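Local coordinates for protein PlaB phospholipase (Legionella pneumophila, PDB 6ZTI) that probably hydrolyses phospholipids as a virulence-linked alpha/beta hydrolase, its activity being controlled by NAD(H)-mediated assembly into tetramers, at residues I105-M110 with L126-P131; V194-K199 with F258-G263; I336-S341 with Y397-G402. All coordinates share one frame; numbering follows the deposited sequence.

Contacts 1 and 2 are buried and share one parallel sheet, whose neighbouring strands 123-129 and 191-197 join them through backbone hydrogen bonds. Contact 1 lays a helix on that sheet with apolar side chains and the hydrocarbon part of an arginine, no hydrogen bond crossing between the two segments. Contact 2 pairs strand 191-197 with 257-261, one of the sheet's two outermost strands within the chain, so main-chain bonds dominate, with a water taking over where the strands give way to loops. Contact 3, only partly buried, lies in the mixed-sheet region near bound thio-NAD and combines a salt bridge with main-chain hydrogen bonds; it meets contact 2 where Gln198 packs on Thr337.

Contact 1 (I105-M110 with L126-P131); sequences IVRKWM and LIMLAP
Val106, on the inner side of helix 102-114, meets Leu126 of strand 123-129 tip to tip. Its CG1 branch stands anti to the backbone N (chi1 172°), and Val106 CG1 closes to 3.9 Å from Leu126 CD1. Both residues also rest on Thr98 of the preceding strand, so the valine settles between two adjacent strands.

One residue on, Arg107 contributes its aliphatic part. Crossing Leu126 at about a right angle, it brings its CG to 4.1 Å from Leu126 CD2. Arg107 CD passes 4.2 Å from Met128 SD, again roughly at right angles, and beyond it the bend at chi3 (-63°) turns NE and the guanidinium off toward partners outside the contact: NE bonds to Asn133, NH2 bonds to Asn177, and Trp180 forms a cation-pi contact with the group. A buried arginine thus serves as hydrocarbon near the sheet and as a donor at its far end.

These elements form the classic beta-alpha-beta crossover, in which strand 93-99 leads into helix 102-114 and then into the parallel strand 123-129, a repeating unit of the alpha/beta-hydrolase sheet. The helix segment runs roughly against the strand, at 147° between their directions, with an axis separation of 10.6 Å that is filled by side chains.

Met110, one turn after Val106, reaches back obliquely over the same leucine, its SD lying 4.0 Å from Leu126 CD2, the branch that Arg107 CG also touches, while CD1 is the one at Val106.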
ATOM      1  N   ILE B 105     -12.052 -20.351 -20.104  1.00 11.88           N
ATOM      2  CA  ILE B 105     -11.831 -19.473 -21.255  1.00 11.74           C
ATOM      3  C   ILE B 105     -12.874 -19.742 -22.332  1.00 10.03           C
ATOM      4  O   ILE B 105     -13.491 -18.813 -22.871  1.00  9.30           O
ATOM      5  CB  ILE B 105     -10.398 -19.652 -21.789  1.00 10.43           C
ATOM      6  CG1 ILE B 105      -9.422 -18.855 -20.931  1.00  9.44           C
ATOM      7  CG2 ILE B 105     -10.278 -19.210 -23.246  1.00 17.33           C
ATOM      8  CD1 ILE B 105      -7.967 -19.314 -21.029  1.00 20.11           C
ATOM      9  N   VAL B 106     -13.102 -21.018 -22.649  1.00  8.37           N
ATOM     10  CA  VAL B 106     -14.134 -21.359 -23.620  1.00 13.89           C
ATOM     11  C   VAL B 106     -15.514 -20.966 -23.105  1.00 11.55           C
ATOM     12  O   VAL B 106     -16.386 -20.582 -23.895  1.00 12.36           O
ATOM     13  CB  VAL B 106     -14.053 -22.853 -23.972  1.00 13.27           C
ATOM     14  CG1 VAL B 106     -15.236 -23.276 -24.841  1.00 18.45           C
ATOM     15  CG2 VAL B 106     -12.739 -23.137 -24.695  1.00 11.83           C
ATOM     16  N   ARG B 107     -15.736 -21.033 -21.786  1.00 11.43           N
ATOM     17  CA  ARG B 107     -17.022 -20.616 -21.240  1.00  7.78           C
ATOM     18  C   ARG B 107     -17.216 -19.106 -21.345  1.00  8.01           C
ATOM     19  O   ARG B 107     -18.343 -18.641 -21.517  1.00 15.13           O
ATOM     20  CB  ARG B 107     -17.159 -21.055 -19.787  1.00  8.12           C
ATOM     21  CG  ARG B 107     -17.270 -22.584 -19.592  1.00  7.83           C
ATOM     22  CD  ARG B 107     -17.898 -22.909 -18.276  1.00 14.59           C
ATOM     23  NE  ARG B 107     -17.113 -22.445 -17.137  1.00 13.67           N
ATOM     24  CZ  ARG B 107     -17.508 -21.545 -16.238  1.00  8.31           C
ATOM     25  NH1 ARG B 107     -18.697 -20.947 -16.314  1.00 12.94           N
ATOM     26  NH2 ARG B 107     -16.686 -21.239 -15.244  1.00  9.52           N
ATOM     27  N   LYS B 108     -16.142 -18.329 -21.192  1.00  7.94           N
ATOM     28  CA  LYS B 108     -16.213 -16.891 -21.418  1.00  8.32           C
ATOM     29  C   LYS B 108     -16.464 -16.578 -22.889  1.00  9.13           C
ATOM     30  O   LYS B 108     -17.230 -15.662 -23.218  1.00  9.07           O
ATOM     31  CB  LYS B 108     -14.912 -16.246 -20.938  1.00  8.59           C
ATOM     32  CG  LYS B 108     -14.825 -14.757 -21.160  1.00  8.87           C
ATOM     33  CD  LYS B 108     -15.841 -13.965 -20.363  1.00  9.29           C
ATOM     34  CE  LYS B 108     -15.638 -12.457 -20.572  1.00 13.42           C
ATOM     35  NZ  LYS B 108     -16.701 -11.653 -19.962  1.00 21.88           N
ATOM     36  N   TRP B 109     -15.818 -17.322 -23.790  1.00  8.79           N
ATOM     37  CA  TRP B 109     -16.078 -17.161 -25.215  1.00 11.73           C
ATOM     38  C   TRP B 109     -17.542 -17.431 -25.548  1.00 11.98           C
ATOM     39  O   TRP B 109     -18.188 -16.636 -26.244  1.00 12.29           O
ATOM     40  CB  TRP B 109     -15.164 -18.090 -26.011  1.00  8.68           C
ATOM     41  CG  TRP B 109     -15.573 -18.210 -27.447  1.00  9.18           C
ATOM     42  CD1 TRP B 109     -15.353 -17.306 -28.443  1.00 10.47           C
ATOM     43  CD2 TRP B 109     -16.289 -19.297 -28.043  1.00 11.86           C
ATOM     44  NE1 TRP B 109     -15.892 -17.762 -29.624  1.00 13.16           N
ATOM     45  CE2 TRP B 109     -16.472 -18.982 -29.406  1.00 11.65           C
ATOM     46  CE3 TRP B 109     -16.798 -20.498 -27.558  1.00 14.12           C
ATOM     47  CZ2 TRP B 109     -17.139 -19.828 -30.283  1.00 14.05           C
ATOM     48  CZ3 TRP B 109     -17.455 -21.342 -28.432  1.00 18.10           C
ATOM     49  CH2 TRP B 109     -17.619 -21.006 -29.777  1.00 18.89           C
ATOM     50  N   MET B 110     -18.085 -18.554 -25.057  1.00  9.02           N
ATOM     51  CA  MET B 110     -19.510 -18.818 -25.215  1.00 12.12           C
ATOM     52  C   MET B 110     -20.343 -17.648 -24.697  1.00 10.30           C
ATOM     53  O   MET B 110     -21.321 -17.242 -25.327  1.00 10.26           O
ATOM     54  CB  MET B 110     -19.899 -20.105 -24.474  1.00  9.37           C
ATOM     55  CG  MET B 110     -19.337 -21.375 -25.081  1.00 15.85           C
ATOM     56  SD  MET B 110     -19.528 -22.844 -24.047  1.00 14.14           S
ATOM     57  CE  MET B 110     -21.324 -22.931 -24.003  1.00 21.09           C
ATOM     58  N   LEU B 126     -18.300 -29.721 -25.080  1.00 13.92           N
ATOM     59  CA  LEU B 126     -17.326 -29.051 -24.223  1.00 16.16           C
ATOM     60  C   LEU B 126     -16.907 -30.055 -23.162  1.00 12.89           C
ATOM     61  O   LEU B 126     -17.706 -30.419 -22.293  1.00  8.86           O
ATOM     62  CB  LEU B 126     -17.897 -27.781 -23.601  1.00 10.21           C
ATOM     63  CG  LEU B 126     -16.985 -27.080 -22.586  1.00 13.68           C
ATOM     64  CD1 LEU B 126     -15.605 -26.827 -23.184  1.00 14.34           C
ATOM     65  CD2 LEU B 126     -17.602 -25.779 -22.107  1.00 16.27           C
ATOM     66  N   ILE B 127     -15.666 -30.522 -23.259  1.00 10.53           N
ATOM     67  CA  ILE B 127     -15.104 -31.509 -22.352  1.00  7.97           C
ATOM     68  C   ILE B 127     -14.001 -30.804 -21.577  1.00 10.78           C
ATOM     69  O   ILE B 127     -12.916 -30.561 -22.109  1.00 10.96           O
ATOM     70  CB  ILE B 127     -14.573 -32.738 -23.100  1.00 12.60           C
ATOM     71  CG1 ILE B 127     -15.679 -33.336 -23.972  1.00 13.53           C
ATOM     72  CG2 ILE B 127     -14.034 -33.769 -22.101  1.00 12.35           C
ATOM     73  CD1 ILE B 127     -15.208 -34.434 -24.917  1.00 15.40           C
ATOM     74  N   MET B 128     -14.285 -30.465 -20.322  1.00  8.16           N
ATOM     75  CA  MET B 128     -13.368 -29.727 -19.462  1.00 10.38           C
ATOM     76  C   MET B 128     -12.645 -30.696 -18.543  1.00  7.83           C
ATOM     77  O   MET B 128     -13.291 -31.422 -17.784  1.00 10.34           O
ATOM     78  CB  MET B 128     -14.132 -28.696 -18.631  1.00  8.60           C
ATOM     79  CG  MET B 128     -14.616 -27.494 -19.429  1.00  8.73           C
ATOM     80  SD  MET B 128     -15.752 -26.504 -18.452  1.00 10.30           S
ATOM     81  CE  MET B 128     -17.241 -27.484 -18.620  1.00  7.56           C
ATOM     82  N   LEU B 129     -11.311 -30.700 -18.608  1.00  8.61           N
ATOM     83  CA  LEU B 129     -10.469 -31.527 -17.756  1.00  6.50           C
ATOM     84  C   LEU B 129      -9.882 -30.666 -16.642  1.00  7.71           C
ATOM     85  O   LEU B 129      -9.182 -29.678 -16.910  1.00  7.92           O
ATOM     86  CB  LEU B 129      -9.349 -32.186 -18.564  1.00  7.77           C
ATOM     87  CG  LEU B 129      -9.741 -32.902 -19.862  1.00  9.18           C
ATOM     88  CD1 LEU B 129      -8.525 -33.438 -20.633  1.00 17.36           C
ATOM     89  CD2 LEU B 129     -10.706 -34.045 -19.574  1.00 19.59           C
ATOM     90  N   ALA B 130     -10.170 -31.043 -15.394  1.00  8.32           N
ATOM     91  CA  ALA B 130      -9.742 -30.319 -14.197  1.00  7.62           C
ATOM     92  C   ALA B 130      -9.842 -28.809 -14.387  1.00  7.78           C
ATOM     93  O   ALA B 130      -8.870 -28.091 -14.121  1.00  6.74           O
ATOM     94  CB  ALA B 130      -8.313 -30.702 -13.821  1.00  5.66           C
ATOM     95  N   PRO B 131     -10.994 -28.298 -14.821  1.00 11.63           N
ATOM     96  CA  PRO B 131     -11.135 -26.850 -15.034  1.00  9.28           C
ATOM     97  C   PRO B 131     -11.204 -26.087 -13.729  1.00  5.30           C
ATOM     98  O   PRO B 131     -11.844 -26.529 -12.772  1.00  9.39           O
ATOM     99  CB  PRO B 131     -12.465 -26.740 -15.779  1.00  8.74           C
ATOM    100  CG  PRO B 131     -13.257 -27.859 -15.180  1.00  9.67           C
ATOM    101  CD  PRO B 131     -12.279 -28.993 -15.007  1.00  9.36           C
TER

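Contact 2 (V194-K199 with F258-G263); sequences VLTGQK and FGVLPG
Val194 and Phe258, paired across the strands, project on the same face of the sheet, and their side chains cross at a slant, the valine approaching the aromatic ring at its edge, near the ring plane. Val194 CG1 lies 3.8 Å from Phe258 CD1; Val223 and Thr226 of helix 223-226 also touch the phenylalanine. The opposite face carries the leucines: Leu195 CB comes within 4.3 Å of Leu261 CD1, and both side chains pack on Trp290 of helix 286-296. Directly opposite Leu195 in the register is Gly259, where a CB would come tight against Leu195 CD2.

Three hydrogen bonds, all nearly along the C=O axis, lace the strands together. Gly259 N donates to Val194 O at 3.0 Å, and Thr196 N returns the bond to Gly259 O, also at 3.0 Å. Shortest is Leu261 N to Thr196 O, at 2.7 Å. CA-H...O contacts, among them Val260 CA to Thr196 O, reinforce the ladder.

Past Thr196 the pairing changes character. Gln198 turns CG between its backbone N and carbonyl carbon (chi1 54°), which carries Gln198 CG across Val260 CG1 at 3.8 Å and about a right angle, while its amide oxygen bonds to Gln318. A water bridges Gln198 N and Leu261 O, with a weak third bond from Gly263 N. Beyond it, the inner methylenes of Lys199 lie against Gly263.

Inclined by only 22°, this is a parallel strand pair of an alpha/beta sheet, here the last strand in chain order at one edge of the central sheet of this alpha/beta hydrolase.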
ATOM      1  N   VAL B 194     -17.540 -32.194 -17.275  1.00  7.35           N
ATOM      2  CA  VAL B 194     -16.380 -31.917 -16.435  1.00  6.86           C
ATOM      3  C   VAL B 194     -15.792 -33.241 -15.981  1.00  6.88           C
ATOM      4  O   VAL B 194     -16.501 -34.092 -15.433  1.00  6.38           O
ATOM      5  CB  VAL B 194     -16.736 -31.041 -15.227  1.00 10.12           C
ATOM      6  CG1 VAL B 194     -15.553 -30.999 -14.246  1.00  7.91           C
ATOM      7  CG2 VAL B 194     -17.132 -29.623 -15.712  1.00  6.20           C
ATOM      8  N   LEU B 195     -14.516 -33.436 -16.248  1.00 11.15           N
ATOM      9  CA  LEU B 195     -13.788 -34.569 -15.708  1.00  6.54           C
ATOM     10  C   LEU B 195     -12.621 -34.048 -14.893  1.00  6.04           C
ATOM     11  O   LEU B 195     -11.953 -33.097 -15.296  1.00  8.36           O
ATOM     12  CB  LEU B 195     -13.296 -35.485 -16.828  1.00  7.48           C
ATOM     13  CG  LEU B 195     -14.354 -36.053 -17.780  1.00 15.42           C
ATOM     14  CD1 LEU B 195     -13.694 -36.800 -18.942  1.00 12.23           C
ATOM     15  CD2 LEU B 195     -15.294 -36.983 -17.070  1.00 21.91           C
ATOM     16  N   THR B 196     -12.385 -34.642 -13.731  1.00  8.06           N
ATOM     17  CA  THR B 196     -11.204 -34.257 -12.975  1.00  7.39           C
ATOM     18  C   THR B 196     -10.758 -35.431 -12.117  1.00 11.95           C
ATOM     19  O   THR B 196     -11.403 -36.482 -12.072  1.00  9.43           O
ATOM     20  CB  THR B 196     -11.474 -33.014 -12.126  1.00 10.72           C
ATOM     21  OG1 THR B 196     -10.232 -32.473 -11.659  1.00 10.78           O
ATOM     22  CG2 THR B 196     -12.333 -33.384 -10.982  1.00 11.09           C
ATOM     23  N   GLY B 197      -9.615 -35.244 -11.458  1.00  6.22           N
ATOM     24  CA  GLY B 197      -9.090 -36.231 -10.549  1.00  7.94           C
ATOM     25  C   GLY B 197      -8.806 -35.566  -9.216  1.00  6.49           C
ATOM     26  O   GLY B 197      -8.883 -34.341  -9.085  1.00  7.75           O
ATOM     27  N   GLN B 198      -8.464 -36.393  -8.230  1.00 10.33           N
ATOM     28  CA  GLN B 198      -8.169 -35.904  -6.887  1.00  9.27           C
ATOM     29  C   GLN B 198      -6.942 -36.582  -6.293  1.00 12.48           C
ATOM     30  O   GLN B 198      -6.839 -36.733  -5.069  1.00  8.80           O
ATOM     31  CB  GLN B 198      -9.358 -36.103  -5.959  1.00  6.55           C
ATOM     32  CG  GLN B 198      -9.879 -37.501  -5.907  1.00  6.87           C
ATOM     33  CD  GLN B 198     -10.858 -37.642  -4.788  1.00 10.19           C
ATOM     34  OE1 GLN B 198     -11.757 -36.814  -4.634  1.00 12.87           O
ATOM     35  NE2 GLN B 198     -10.672 -38.657  -3.967  1.00 12.15           N
ATOM     36  N   LYS B 199      -5.998 -36.959  -7.140  1.00  7.51           N
ATOM     37  CA  LYS B 199      -4.742 -37.569  -6.729  1.00 10.97           C
ATOM     38  C   LYS B 199      -3.649 -36.504  -6.704  1.00 13.62           C
ATOM     39  O   LYS B 199      -3.528 -35.719  -7.648  1.00 10.37           O
ATOM     40  CB  LYS B 199      -4.357 -38.684  -7.708  1.00 16.83           C
ATOM     41  CG  LYS B 199      -3.459 -39.757  -7.141  1.00 20.64           C
ATOM     42  CD  LYS B 199      -4.242 -40.679  -6.216  1.00 33.67           C
ATOM     43  CE  LYS B 199      -3.410 -41.886  -5.814  1.00 53.96           C
ATOM     44  NZ  LYS B 199      -3.969 -42.564  -4.609  1.00 50.83           N
ATOM     45  N   PHE B 258     -20.484 -34.905 -14.631  1.00  8.33           N
ATOM     46  CA  PHE B 258     -19.402 -34.636 -13.694  1.00  6.02           C
ATOM     47  C   PHE B 258     -18.827 -35.958 -13.229  1.00  8.15           C
ATOM     48  O   PHE B 258     -19.543 -36.781 -12.655  1.00  9.96           O
ATOM     49  CB  PHE B 258     -19.895 -33.812 -12.497  1.00  9.37           C
ATOM     50  CG  PHE B 258     -18.846 -33.583 -11.444  1.00  6.88           C
ATOM     51  CD1 PHE B 258     -17.764 -32.770 -11.703  1.00  5.74           C
ATOM     52  CD2 PHE B 258     -18.941 -34.188 -10.198  1.00  9.27           C
ATOM     53  CE1 PHE B 258     -16.795 -32.563 -10.754  1.00  7.53           C
ATOM     54  CE2 PHE B 258     -17.986 -33.981  -9.250  1.00  8.54           C
ATOM     55  CZ  PHE B 258     -16.903 -33.163  -9.529  1.00  9.28           C
ATOM     56  N   GLY B 259     -17.537 -36.144 -13.450  1.00 10.80           N
ATOM     57  CA  GLY B 259     -16.866 -37.357 -13.037  1.00 11.39           C
ATOM     58  C   GLY B 259     -15.545 -37.045 -12.380  1.00 13.29           C
ATOM     59  O   GLY B 259     -14.781 -36.209 -12.864  1.00 11.40           O
ATOM     60  N   VAL B 260     -15.284 -37.715 -11.266  1.00  6.14           N
ATOM     61  CA  VAL B 260     -13.978 -37.720 -10.622  1.00 10.51           C
ATOM     62  C   VAL B 260     -13.321 -39.049 -10.987  1.00 12.44           C
ATOM     63  O   VAL B 260     -13.744 -40.114 -10.528  1.00 15.03           O
ATOM     64  CB  VAL B 260     -14.090 -37.535  -9.103  1.00  7.18           C
ATOM     65  CG1 VAL B 260     -12.725 -37.540  -8.453  1.00 12.38           C
ATOM     66  CG2 VAL B 260     -14.836 -36.228  -8.751  1.00 12.26           C
ATOM     67  N   LEU B 261     -12.340 -38.992 -11.818  1.00 10.38           N
ATOM     68  CA  LEU B 261     -11.660 -40.170 -12.343  1.00  9.45           C
ATOM     69  C   LEU B 261     -10.551 -40.633 -11.400  1.00 10.25           C
ATOM     70  O   LEU B 261      -9.951 -39.819 -10.694  1.00 11.63           O
ATOM     71  CB  LEU B 261     -11.055 -39.862 -13.705  1.00 10.86           C
ATOM     72  CG  LEU B 261     -12.015 -39.341 -14.775  1.00 13.87           C
ATOM     73  CD1 LEU B 261     -11.285 -39.176 -16.131  1.00 12.85           C
ATOM     74  CD2 LEU B 261     -13.206 -40.272 -14.914  1.00 18.74           C
ATOM     75  N   PRO B 262     -10.238 -41.932 -11.389  1.00 12.10           N
ATOM     76  CA  PRO B 262      -9.263 -42.455 -10.422  1.00 14.50           C
ATOM     77  C   PRO B 262      -7.811 -42.262 -10.834  1.00 11.84           C
ATOM     78  O   PRO B 262      -7.432 -42.475 -11.990  1.00 15.16           O
ATOM     79  CB  PRO B 262      -9.602 -43.952 -10.368  1.00 16.03           C
ATOM     80  CG  PRO B 262     -10.066 -44.250 -11.755  1.00 16.29           C
ATOM     81  CD  PRO B 262     -10.869 -43.015 -12.162  1.00 12.69           C
ATOM     82  N   GLY B 263      -6.994 -41.888  -9.850  1.00 12.91           N
ATOM     83  CA  GLY B 263      -5.548 -41.961  -9.957  1.00 15.61           C
ATOM     84  C   GLY B 263      -4.890 -40.852 -10.734  1.00 15.52           C
ATOM     85  O   GLY B 263      -3.759 -41.021 -11.201  1.00 15.64           O
TER
HETATM   86  O   HOH W   1      -8.242 -39.179  -8.642  1.00  7.90           O

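Contact 3 (I336-S341 with Y397-G402); sequences ITNRYS and YDIMEG
The guanidinium of Arg339 and the carboxylate of Asp398 lie nearly coplanar, 8° apart, and meet at their edges. NE and NH2 both donate to the syn lone pair side of Asp398 OD1, with Arg339 NH2 to Asp398 OD1 at 3.1 Å, and NE also reaches OD2 weakly. A bend at chi3 (-59°) places this edge. Arg339 and Tyr397 lie side by side, pointing the same way, their planes 76° apart, with NH2 oblique to the ring near CE1; Asp398 OD1 lies at the ring's edge, in its plane. Ser341 OG, hydrogen-bonded to His448 O, packs obliquely against the ring, 3.5 Å from Tyr397 CD2.

The stronger bond to Asp398 OD2 comes from Arg339 N at 2.9 Å, on the anti side and tilted out of the carboxylate plane. Tyr397 N, at the start of helix 397-404, donates to Arg339 O at 2.8 Å. Nearby, Ile399 packs close to Gly376 of the NAD-binding region.

One aspartate in the first helical turn thus binds both backbone and side chain of a single arginine. Near a helix N-terminus and an arginine, it is probably held ionised, while the salt bridge pins the approach to strand 340-349 against the helix.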
ATOM      1  N   ILE B 336      -5.703 -39.140   4.241  1.00 16.98           N
ATOM      2  CA  ILE B 336      -7.144 -39.327   4.232  1.00 18.75           C
ATOM      3  C   ILE B 336      -7.755 -38.245   3.355  1.00 22.68           C
ATOM      4  O   ILE B 336      -7.467 -37.056   3.534  1.00 17.35           O
ATOM      5  CB  ILE B 336      -7.725 -39.286   5.654  1.00 20.56           C
ATOM      6  CG1 ILE B 336      -7.148 -40.439   6.486  1.00 21.56           C
ATOM      7  CG2 ILE B 336      -9.250 -39.355   5.596  1.00 24.14           C
ATOM      8  CD1 ILE B 336      -7.448 -40.333   7.969  1.00 50.25           C
ATOM      9  N   THR B 337      -8.590 -38.663   2.409  1.00 11.89           N
ATOM     10  CA  THR B 337      -9.255 -37.773   1.468  1.00  7.06           C
ATOM     11  C   THR B 337     -10.744 -38.048   1.583  1.00  7.58           C
ATOM     12  O   THR B 337     -11.188 -39.157   1.282  1.00 10.83           O
ATOM     13  CB  THR B 337      -8.768 -38.032   0.034  1.00 15.01           C
ATOM     14  OG1 THR B 337      -7.333 -37.960  -0.017  1.00 18.88           O
ATOM     15  CG2 THR B 337      -9.356 -37.022  -0.928  1.00  8.83           C
ATOM     16  N   ASN B 338     -11.514 -37.056   2.032  1.00 12.41           N
ATOM     17  CA  ASN B 338     -12.962 -37.220   2.090  1.00 12.98           C
ATOM     18  C   ASN B 338     -13.571 -36.542   0.870  1.00 11.42           C
ATOM     19  O   ASN B 338     -12.966 -36.552  -0.202  1.00 13.38           O
ATOM     20  CB  ASN B 338     -13.516 -36.658   3.401  1.00  7.67           C
ATOM     21  CG  ASN B 338     -13.116 -37.498   4.607  1.00 14.06           C
ATOM     22  OD1 ASN B 338     -13.162 -38.724   4.559  1.00 18.78           O
ATOM     23  ND2 ASN B 338     -12.687 -36.843   5.674  1.00 18.92           N
ATOM     24  N   ARG B 339     -14.765 -35.972   1.013  1.00 10.62           N
ATOM     25  CA  ARG B 339     -15.386 -35.137  -0.003  1.00  6.26           C
ATOM     26  C   ARG B 339     -15.620 -33.768   0.612  1.00  7.86           C
ATOM     27  O   ARG B 339     -15.878 -33.658   1.814  1.00  9.90           O
ATOM     28  CB  ARG B 339     -16.682 -35.766  -0.507  1.00  8.27           C
ATOM     29  CG  ARG B 339     -16.528 -37.237  -0.808  1.00 15.59           C
ATOM     30  CD  ARG B 339     -17.812 -37.882  -1.201  1.00 17.85           C
ATOM     31  NE  ARG B 339     -18.824 -37.769  -0.163  1.00 15.67           N
ATOM     32  CZ  ARG B 339     -20.104 -38.057  -0.349  1.00 23.42           C
ATOM     33  NH1 ARG B 339     -20.521 -38.493  -1.531  1.00 20.15           N
ATOM     34  NH2 ARG B 339     -20.962 -37.910   0.649  1.00 19.61           N
ATOM     35  N   TYR B 340     -15.485 -32.718  -0.205  1.00  5.08           N
ATOM     36  CA  TYR B 340     -15.404 -31.355   0.302  1.00 10.74           C
ATOM     37  C   TYR B 340     -16.381 -30.420  -0.406  1.00 12.31           C
ATOM     38  O   TYR B 340     -16.788 -30.662  -1.544  1.00  8.70           O
ATOM     39  CB  TYR B 340     -13.942 -30.838   0.173  1.00 11.35           C
ATOM     40  CG  TYR B 340     -12.949 -31.787   0.833  1.00  6.80           C
ATOM     41  CD1 TYR B 340     -12.472 -32.888   0.161  1.00  7.69           C
ATOM     42  CD2 TYR B 340     -12.527 -31.598   2.147  1.00  9.19           C
ATOM     43  CE1 TYR B 340     -11.594 -33.769   0.758  1.00  5.97           C
ATOM     44  CE2 TYR B 340     -11.659 -32.475   2.750  1.00  8.41           C
ATOM     45  CZ  TYR B 340     -11.193 -33.558   2.044  1.00 13.07           C
ATOM     46  OH  TYR B 340     -10.326 -34.450   2.605  1.00 12.39           O
ATOM     47  N   SER B 341     -16.774 -29.354   0.304  1.00  7.73           N
ATOM     48  CA  SER B 341     -17.652 -28.307  -0.204  1.00  3.78           C
ATOM     49  C   SER B 341     -16.925 -26.971  -0.118  1.00  4.77           C
ATOM     50  O   SER B 341     -16.167 -26.727   0.825  1.00  9.54           O
ATOM     51  CB  SER B 341     -18.957 -28.235   0.583  1.00  7.37           C
ATOM     52  OG  SER B 341     -19.603 -29.498   0.634  1.00 10.09           O
ATOM     53  N   TYR B 397     -17.069 -32.023   3.795  1.00  9.32           N
ATOM     54  CA  TYR B 397     -18.499 -32.278   3.815  1.00 10.03           C
ATOM     55  C   TYR B 397     -18.837 -33.509   4.643  1.00  9.16           C
ATOM     56  O   TYR B 397     -19.859 -33.541   5.333  1.00  9.73           O
ATOM     57  CB  TYR B 397     -19.027 -32.452   2.399  1.00  6.33           C
ATOM     58  CG  TYR B 397     -20.492 -32.817   2.401  1.00  8.01           C
ATOM     59  CD1 TYR B 397     -20.895 -34.141   2.480  1.00 13.74           C
ATOM     60  CD2 TYR B 397     -21.476 -31.831   2.367  1.00 10.76           C
ATOM     61  CE1 TYR B 397     -22.232 -34.480   2.497  1.00 16.87           C
ATOM     62  CE2 TYR B 397     -22.817 -32.161   2.386  1.00 12.10           C
ATOM     63  CZ  TYR B 397     -23.187 -33.491   2.458  1.00 16.89           C
ATOM     64  OH  TYR B 397     -24.518 -33.847   2.470  1.00 22.64           O
ATOM     65  N   ASP B 398     -18.026 -34.551   4.553  1.00  7.85           N
ATOM     66  CA  ASP B 398     -18.375 -35.776   5.260  1.00 12.08           C
ATOM     67  C   ASP B 398     -18.261 -35.598   6.766  1.00  7.66           C
ATOM     68  O   ASP B 398     -19.024 -36.206   7.514  1.00  6.81           O
ATOM     69  CB  ASP B 398     -17.494 -36.924   4.768  1.00 11.42           C
ATOM     70  CG  ASP B 398     -17.786 -37.292   3.323  1.00 20.72           C
ATOM     71  OD1 ASP B 398     -18.977 -37.423   2.963  1.00 24.94           O
ATOM     72  OD2 ASP B 398     -16.827 -37.425   2.542  1.00 19.23           O
ATOM     73  N   ILE B 399     -17.338 -34.758   7.227  1.00  7.18           N
ATOM     74  CA  ILE B 399     -17.241 -34.495   8.656  1.00 10.28           C
ATOM     75  C   ILE B 399     -18.400 -33.619   9.108  1.00  9.54           C
ATOM     76  O   ILE B 399     -18.966 -33.818  10.190  1.00 11.54           O
ATOM     77  CB  ILE B 399     -15.875 -33.859   8.977  1.00  7.20           C
ATOM     78  CG1 ILE B 399     -14.768 -34.910   8.836  1.00 12.22           C
ATOM     79  CG2 ILE B 399     -15.893 -33.219  10.367  1.00 14.06           C
ATOM     80  CD1 ILE B 399     -13.351 -34.402   9.041  1.00 13.07           C
ATOM     81  N   MET B 400     -18.769 -32.632   8.289  1.00  7.26           N
ATOM     82  CA  MET B 400     -19.911 -31.777   8.604  1.00 10.21           C
ATOM     83  C   MET B 400     -21.194 -32.585   8.693  1.00 14.27           C
ATOM     84  O   MET B 400     -21.933 -32.496   9.678  1.00 13.48           O
ATOM     85  CB  MET B 400     -20.071 -30.703   7.532  1.00  6.89           C
ATOM     86  CG  MET B 400     -18.899 -29.797   7.407  1.00 17.33           C
ATOM     87  SD  MET B 400     -19.385 -28.093   7.515  1.00 31.48           S
ATOM     88  CE  MET B 400     -20.028 -28.080   9.183  1.00 28.04           C
ATOM     89  N   GLU B 401     -21.492 -33.353   7.644  1.00 10.00           N
ATOM     90  CA  GLU B 401     -22.732 -34.117   7.604  1.00 15.22           C
ATOM     91  C   GLU B 401     -22.806 -35.095   8.769  1.00 14.02           C
ATOM     92  O   GLU B 401     -23.819 -35.166   9.472  1.00 14.77           O
ATOM     93  CB  GLU B 401     -22.837 -34.857   6.266  1.00 14.30           C
ATOM     94  CG  GLU B 401     -24.228 -35.402   5.947  1.00 23.99           C
ATOM     95  CD  GLU B 401     -24.515 -36.760   6.573  1.00 38.61           C
ATOM     96  OE1 GLU B 401     -23.560 -37.501   6.903  1.00 38.01           O
ATOM     97  OE2 GLU B 401     -25.714 -37.089   6.722  1.00 42.46           O
ATOM     98  N   GLY B 402     -21.733 -35.856   8.993  1.00 16.54           N
ATOM     99  CA  GLY B 402     -21.751 -36.842  10.056  1.00 24.96           C
ATOM    100  C   GLY B 402     -21.969 -36.227  11.422  1.00 17.52           C
ATOM    101  O   GLY B 402     -22.624 -36.823  12.282  1.00 21.31           O
TER